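Local structure of acetyl-CoA acetyltransferase (Mycobacterium smegmatis, 4EGV) at residues Val25-Glu30 / Ile388-Asn393; Glu48-Ala53 / Gly272-Met277. The protein belongs to the thiolase family and may act as an acyltransferase. One frame throughout, in Å; residues are numbered along the deposited sequence.

Contact 1: Val25-Glu30 / Ile388-Asn393; sequences VGQFTE and IAEAVN
Val25 turns its side chain toward the helix 388-393 and meets it with CB and both methyls. CB rests on the methyl of Ala389, CB to CB 3.8 Å, while CG1 reaches the branch of Val392, 3.6 Å from its CG1. The CG1 of Val25 lies anti to its own carbonyl carbon (chi1 -64°), which directs this methyl at Val392 and places CG2 beside the amide of Asn393, 3.8 Å from OD1. Two residues on, Gln27 points to the same side of the strand: its extended chain passes the Ala389 methyl, CD to CB 4.1 Å, and its amide crosses the end of Glu390. Although the CB of Glu390 leaves the helix on the side away from the strand, a bend at the second torsion swings the carboxylate back, so that OE2 stands 3.9 Å from Gln27 CD, the amide and carboxylate planes 66° apart. This is sheet-on-helix packing in the thiolase fold, where helices fill the layer between two sheets; strand and helix axes cross at -127°, 8.1 Å apart at their closest. Farther out, Asp56 accepts a hydrogen bond from Val25 N, and Gly26 and Phe28 pair through their backbones with strand 271-279. Behind the helix, Ile388 and Ala391 pack against Val405 of strand 402-409.

Contact 2: Glu48-Ala53 / Gly272-Met277; sequences EAAKAA and GAALLM
Ala49 and Ala50 on the helix lie beside Ala273 and Ala274 on the strand, each CA-CA pair, Ala49 with Ala273 and Ala50 with Ala274, separated by 5.1 Å. The two axes run in broadly the same direction, 34° apart, and approach to 6.4 Å, a spacing made possible by small residues on both sides. Ala49 points its methyl onto the strand backbone, with CB 3.5 Å from Gly272 C, at a position where the strand has no side chain to intervene. The methyl of Ala274 comes the other way and settles on the helix backbone, its CB 3.6 Å from Ala50 CA and close to the carbonyl of Ala49. One turn on, Ala53 adds its own methyl, 4.0 Å from Ala274 CB. Helix 42-56, followed by the short helix 61-67, forms a right-handed beta-alpha-beta crossover of the thiolase fold, from strand 20-29 to the parallel strand 70-73, passing over strands 271-279 and 136-143. At the far end of the contact Leu276 also turns to the helix. With its CG anti to the backbone N (chi1 -175°), CD2 reaches the carbonyl of Ala53, 3.6 Å from its O. Ala273, pointing away, packs on Met385 and His386 of helix 383-397, while Ala50 also touches Leu138 and Ile101.

In the fold
Contacts 1 and 2 show how one sheet is packed on both faces. Their centres are 8 Å apart, and their strands, 20-29 and 271-279, are antiparallel neighbours joined where Phe28 O meets Gly272 N at 2.8 Å. Helix 42-56 lies on one face and helix 383-397 on the other, reached by Leu275 as well as Val25. Along the chain the order is strand 20-29, helix 42-56, strand 271-279, helix 383-397, so contact 2 falls within the interval spanned by contact 1. Helix 383-397, late in the chain, lies between strands 20-29 and 271-279 on one side and strand 402-409 on the other, as in the layered thiolase core.

Contact 1: Val25-Glu30 / Ile388-Asn393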
ATOM      1  N   VAL A  25     -15.761  13.473   0.056  1.00 28.89           N
ATOM      2  CA  VAL A  25     -15.236  12.112   0.182  1.00 28.13           C
ATOM      3  C   VAL A  25     -16.400  11.143   0.443  1.00 27.94           C
ATOM      4  O   VAL A  25     -17.413  11.495   1.062  1.00 27.46           O
ATOM      5  CB  VAL A  25     -14.083  12.001   1.264  1.00 28.16           C
ATOM      6  CG1 VAL A  25     -12.897  12.815   0.863  1.00 26.86           C
ATOM      7  CG2 VAL A  25     -14.521  12.389   2.634  1.00 27.01           C
ATOM      8  N   GLY A  26     -16.287   9.922  -0.035  1.00 27.67           N
ATOM      9  CA  GLY A  26     -17.383   9.014   0.173  1.00 27.52           C
ATOM     10  C   GLY A  26     -16.948   7.633   0.446  1.00 27.44           C
ATOM     11  O   GLY A  26     -16.094   7.139  -0.214  1.00 26.83           O
ATOM     12  N   GLN A  27     -17.564   7.011   1.434  1.00 28.11           N
ATOM     13  CA  GLN A  27     -17.339   5.582   1.685  1.00 28.11           C
ATOM     14  C   GLN A  27     -18.633   4.782   1.704  1.00 28.01           C
ATOM     15  O   GLN A  27     -19.645   5.300   2.033  1.00 27.74           O
ATOM     16  CB  GLN A  27     -16.586   5.413   2.989  1.00 27.69           C
ATOM     17  CG  GLN A  27     -15.146   5.670   2.841  1.00 27.27           C
ATOM     18  CD  GLN A  27     -14.447   5.649   4.140  1.00 27.51           C
ATOM     19  OE1 GLN A  27     -14.491   6.627   4.902  1.00 27.45           O
ATOM     20  NE2 GLN A  27     -13.769   4.538   4.424  1.00 27.00           N
ATOM     21  N   PHE A  28     -18.588   3.523   1.338  1.00 29.20           N
ATOM     22  CA  PHE A  28     -19.746   2.671   1.414  1.00 30.53           C
ATOM     23  C   PHE A  28     -19.369   1.226   1.629  1.00 31.77           C
ATOM     24  O   PHE A  28     -18.447   0.737   0.974  1.00 31.29           O
ATOM     25  CB  PHE A  28     -20.551   2.774   0.140  1.00 30.50           C
ATOM     26  CG  PHE A  28     -21.814   1.974   0.155  1.00 31.01           C
ATOM     27  CD1 PHE A  28     -22.902   2.414   0.878  1.00 31.61           C
ATOM     28  CD2 PHE A  28     -21.916   0.785  -0.574  1.00 31.60           C
ATOM     29  CE1 PHE A  28     -24.098   1.702   0.883  1.00 32.79           C
ATOM     30  CE2 PHE A  28     -23.087   0.055  -0.577  1.00 31.21           C
ATOM     31  CZ  PHE A  28     -24.191   0.506   0.142  1.00 32.24           C
ATOM     32  N   THR A  29     -20.102   0.552   2.519  1.00 33.48           N
ATOM     33  CA  THR A  29     -19.963  -0.887   2.749  1.00 35.28           C
ATOM     34  C   THR A  29     -21.336  -1.568   2.701  1.00 36.44           C
ATOM     35  O   THR A  29     -22.297  -1.041   3.255  1.00 36.17           O
ATOM     36  CB  THR A  29     -19.269  -1.183   4.116  1.00 35.35           C
ATOM     37  OG1 THR A  29     -17.962  -0.629   4.109  1.00 34.52           O
ATOM     38  CG2 THR A  29     -19.148  -2.680   4.376  1.00 36.25           C
ATOM     39  N   GLU A  30     -21.414  -2.736   2.045  1.00 38.23           N
ATOM     40  CA  GLU A  30     -22.631  -3.596   2.042  1.00 39.79           C
ATOM     41  C   GLU A  30     -22.438  -4.986   2.700  1.00 40.19           C
ATOM     42  O   GLU A  30     -21.410  -5.642   2.513  1.00 40.08           O
ATOM     43  CB  GLU A  30     -23.155  -3.752   0.610  1.00 40.32           C
ATOM     44  CG  GLU A  30     -24.406  -4.611   0.465  1.00 43.48           C
ATOM     45  CD  GLU A  30     -24.669  -5.024  -0.981  1.00 47.48           C
ATOM     46  OE1 GLU A  30     -23.721  -5.197  -1.795  1.00 49.04           O
ATOM     47  OE2 GLU A  30     -25.846  -5.201  -1.313  1.00 48.31           O
ATOM     48  N   ILE A 388      -7.415   8.028   2.450  1.00 25.35           N
ATOM     49  CA  ILE A 388      -7.613   9.400   2.036  1.00 25.89           C
ATOM     50  C   ILE A 388      -8.924   9.988   2.553  1.00 26.94           C
ATOM     51  O   ILE A 388      -8.958  11.128   3.031  1.00 27.17           O
ATOM     52  CB  ILE A 388      -7.484   9.566   0.507  1.00 25.48           C
ATOM     53  CG1 ILE A 388      -6.102   9.103   0.062  1.00 25.71           C
ATOM     54  CG2 ILE A 388      -7.727  10.988   0.081  1.00 22.50           C
ATOM     55  CD1 ILE A 388      -5.864   9.019  -1.449  1.00 23.49           C
ATOM     56  N   ALA A 389     -10.004   9.231   2.449  1.00 27.79           N
ATOM     57  CA  ALA A 389     -11.272   9.707   2.953  1.00 28.91           C
ATOM     58  C   ALA A 389     -11.200   9.961   4.468  1.00 29.75           C
ATOM     59  O   ALA A 389     -11.607  11.005   4.909  1.00 29.58           O
ATOM     60  CB  ALA A 389     -12.412   8.791   2.571  1.00 28.05           C
ATOM     61  N   GLU A 390     -10.636   9.039   5.231  1.00 31.05           N
ATOM     62  CA  GLU A 390     -10.505   9.207   6.672  1.00 33.09           C
ATOM     63  C   GLU A 390      -9.589  10.376   7.059  1.00 33.20           C
ATOM     64  O   GLU A 390      -9.902  11.110   8.000  1.00 32.44           O
ATOM     65  CB  GLU A 390     -10.028   7.930   7.383  1.00 33.44           C
ATOM     66  CG  GLU A 390     -11.025   6.823   7.554  1.00 37.62           C
ATOM     67  CD  GLU A 390     -12.420   7.239   8.040  1.00 43.17           C
ATOM     68  OE1 GLU A 390     -12.601   8.348   8.613  1.00 45.28           O
ATOM     69  OE2 GLU A 390     -13.357   6.418   7.837  1.00 43.27           O
ATOM     70  N   ALA A 391      -8.467  10.507   6.342  1.00 33.62           N
ATOM     71  CA  ALA A 391      -7.565  11.661   6.434  1.00 33.71           C
ATOM     72  C   ALA A 391      -8.258  12.964   6.239  1.00 34.05           C
ATOM     73  O   ALA A 391      -8.084  13.850   7.033  1.00 33.76           O
ATOM     74  CB  ALA A 391      -6.435  11.558   5.455  1.00 33.30           C
ATOM     75  N   VAL A 392      -9.034  13.075   5.170  1.00 35.13           N
ATOM     76  CA  VAL A 392      -9.788  14.292   4.848  1.00 36.13           C
ATOM     77  C   VAL A 392     -10.831  14.669   5.901  1.00 37.53           C
ATOM     78  O   VAL A 392     -10.943  15.806   6.212  1.00 37.58           O
ATOM     79  CB  VAL A 392     -10.449  14.202   3.432  1.00 36.08           C
ATOM     80  CG1 VAL A 392     -11.618  15.107   3.320  1.00 34.57           C
ATOM     81  CG2 VAL A 392      -9.457  14.502   2.333  1.00 34.42           C
ATOM     82  N   ASN A 393     -11.569  13.708   6.437  1.00 39.32           N
ATOM     83  CA  ASN A 393     -12.498  13.917   7.555  1.00 41.54           C
ATOM     84  C   ASN A 393     -11.843  14.348   8.850  1.00 42.76           C
ATOM     85  O   ASN A 393     -12.364  15.209   9.543  1.00 42.78           O
ATOM     86  CB  ASN A 393     -13.313  12.630   7.889  1.00 42.07           C
ATOM     87  CG  ASN A 393     -14.390  12.302   6.852  1.00 42.16           C
ATOM     88  OD1 ASN A 393     -15.041  13.186   6.306  1.00 40.57           O
ATOM     89  ND2 ASN A 393     -14.556  11.023   6.574  1.00 41.41           N
TER

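Contact 2: Glu48-Ala53 / Gly272-Met277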
ATOM      1  N   GLU A  48     -22.647   4.267  -5.172  1.00 32.71           N
ATOM      2  CA  GLU A  48     -23.002   4.657  -3.842  1.00 33.55           C
ATOM      3  C   GLU A  48     -21.969   5.548  -3.131  1.00 32.58           C
ATOM      4  O   GLU A  48     -22.337   6.549  -2.545  1.00 31.93           O
ATOM      5  CB  GLU A  48     -23.303   3.424  -2.999  1.00 33.89           C
ATOM      6  CG  GLU A  48     -24.736   2.961  -3.081  1.00 38.13           C
ATOM      7  CD  GLU A  48     -25.780   4.019  -2.685  1.00 43.39           C
ATOM      8  OE1 GLU A  48     -25.609   4.745  -1.696  1.00 44.35           O
ATOM      9  OE2 GLU A  48     -26.812   4.104  -3.366  1.00 45.96           O
ATOM     10  N   ALA A  49     -20.700   5.168  -3.166  1.00 32.05           N
ATOM     11  CA  ALA A  49     -19.612   6.034  -2.677  1.00 32.12           C
ATOM     12  C   ALA A  49     -19.478   7.383  -3.402  1.00 31.86           C
ATOM     13  O   ALA A  49     -19.209   8.381  -2.773  1.00 31.33           O
ATOM     14  CB  ALA A  49     -18.310   5.306  -2.710  1.00 31.85           C
ATOM     15  N   ALA A  50     -19.687   7.403  -4.713  1.00 32.45           N
ATOM     16  CA  ALA A  50     -19.597   8.629  -5.499  1.00 32.98           C
ATOM     17  C   ALA A  50     -20.707   9.611  -5.166  1.00 33.30           C
ATOM     18  O   ALA A  50     -20.478  10.846  -5.139  1.00 32.92           O
ATOM     19  CB  ALA A  50     -19.565   8.322  -6.980  1.00 32.71           C
ATOM     20  N   LYS A  51     -21.885   9.056  -4.881  1.00 33.99           N
ATOM     21  CA  LYS A  51     -23.066   9.824  -4.457  1.00 34.95           C
ATOM     22  C   LYS A  51     -22.908  10.497  -3.117  1.00 34.83           C
ATOM     23  O   LYS A  51     -23.417  11.582  -2.909  1.00 34.76           O
ATOM     24  CB  LYS A  51     -24.309   8.938  -4.420  1.00 35.53           C
ATOM     25  CG  LYS A  51     -24.987   8.789  -5.732  1.00 35.97           C
ATOM     26  CD  LYS A  51     -26.065   7.738  -5.625  1.00 39.07           C
ATOM     27  CE  LYS A  51     -26.777   7.597  -6.974  1.00 40.26           C
ATOM     28  NZ  LYS A  51     -27.514   6.346  -7.063  1.00 38.81           N
ATOM     29  N   ALA A  52     -22.202   9.818  -2.228  1.00 35.50           N
ATOM     30  CA  ALA A  52     -21.818  10.348  -0.921  1.00 36.25           C
ATOM     31  C   ALA A  52     -20.726  11.404  -1.013  1.00 36.70           C
ATOM     32  O   ALA A  52     -20.718  12.322  -0.196  1.00 37.08           O
ATOM     33  CB  ALA A  52     -21.395   9.227   0.029  1.00 35.80           C
ATOM     34  N   ALA A  53     -19.813  11.275  -1.979  1.00 37.12           N
ATOM     35  CA  ALA A  53     -18.793  12.282  -2.201  1.00 38.08           C
ATOM     36  C   ALA A  53     -19.421  13.607  -2.693  1.00 39.31           C
ATOM     37  O   ALA A  53     -19.021  14.717  -2.277  1.00 38.76           O
ATOM     38  CB  ALA A  53     -17.733  11.764  -3.144  1.00 37.22           C
ATOM     39  N   GLY A 272     -16.986   0.582  -1.446  1.00 34.52           N
ATOM     40  CA  GLY A 272     -16.600   1.587  -2.415  1.00 32.54           C
ATOM     41  C   GLY A 272     -16.082   2.822  -1.737  1.00 31.16           C
ATOM     42  O   GLY A 272     -16.436   3.104  -0.608  1.00 31.12           O
ATOM     43  N   ALA A 273     -15.212   3.542  -2.424  1.00 29.92           N
ATOM     44  CA  ALA A 273     -14.733   4.830  -1.970  1.00 28.50           C
ATOM     45  C   ALA A 273     -14.633   5.808  -3.160  1.00 27.86           C
ATOM     46  O   ALA A 273     -14.352   5.382  -4.253  1.00 28.31           O
ATOM     47  CB  ALA A 273     -13.414   4.652  -1.239  1.00 27.34           C
ATOM     48  N   ALA A 274     -14.885   7.101  -2.946  1.00 27.48           N
ATOM     49  CA  ALA A 274     -14.767   8.127  -3.970  1.00 26.97           C
ATOM     50  C   ALA A 274     -14.180   9.412  -3.417  1.00 27.41           C
ATOM     51  O   ALA A 274     -14.398   9.750  -2.266  1.00 27.25           O
ATOM     52  CB  ALA A 274     -16.095   8.380  -4.594  1.00 26.02           C
ATOM     53  N   LEU A 275     -13.412  10.118  -4.240  1.00 28.13           N
ATOM     54  CA  LEU A 275     -12.924  11.451  -3.893  1.00 29.33           C
ATOM     55  C   LEU A 275     -13.311  12.515  -4.911  1.00 29.38           C
ATOM     56  O   LEU A 275     -13.111  12.369  -6.084  1.00 28.75           O
ATOM     57  CB  LEU A 275     -11.387  11.459  -3.706  1.00 29.92           C
ATOM     58  CG  LEU A 275     -10.730  10.335  -2.888  1.00 31.02           C
ATOM     59  CD1 LEU A 275      -9.242  10.225  -3.161  1.00 31.09           C
ATOM     60  CD2 LEU A 275     -11.017  10.485  -1.407  1.00 30.99           C
ATOM     61  N   LEU A 276     -13.851  13.609  -4.437  1.00 30.71           N
ATOM     62  CA  LEU A 276     -14.186  14.704  -5.290  1.00 31.67           C
ATOM     63  C   LEU A 276     -13.220  15.856  -5.093  1.00 32.77           C
ATOM     64  O   LEU A 276     -13.048  16.339  -4.012  1.00 32.28           O
ATOM     65  CB  LEU A 276     -15.617  15.122  -5.007  1.00 31.41           C
ATOM     66  CG  LEU A 276     -16.335  16.196  -5.833  1.00 31.55           C
ATOM     67  CD1 LEU A 276     -16.411  15.920  -7.378  1.00 26.38           C
ATOM     68  CD2 LEU A 276     -17.688  16.407  -5.185  1.00 29.64           C
HETATM   69  N   MSE A 277     -12.604  16.293  -6.176  1.00 35.20           N
HETATM   70  CA  MSE A 277     -11.522  17.248  -6.154  1.00 38.15           C
HETATM   71  C   MSE A 277     -11.761  18.322  -7.184  1.00 38.58           C
HETATM   72  O   MSE A 277     -12.335  18.070  -8.233  1.00 38.29           O
HETATM   73  CB  MSE A 277     -10.262  16.519  -6.507  1.00 39.30           C
HETATM   74  CG  MSE A 277      -8.974  17.253  -6.170  1.00 46.41           C
HETATM   75 SE   MSE A 277      -7.365  16.177  -6.672  1.00 58.91          SE
HETATM   76  CE  MSE A 277      -8.095  14.413  -6.295  1.00 58.73           C
TER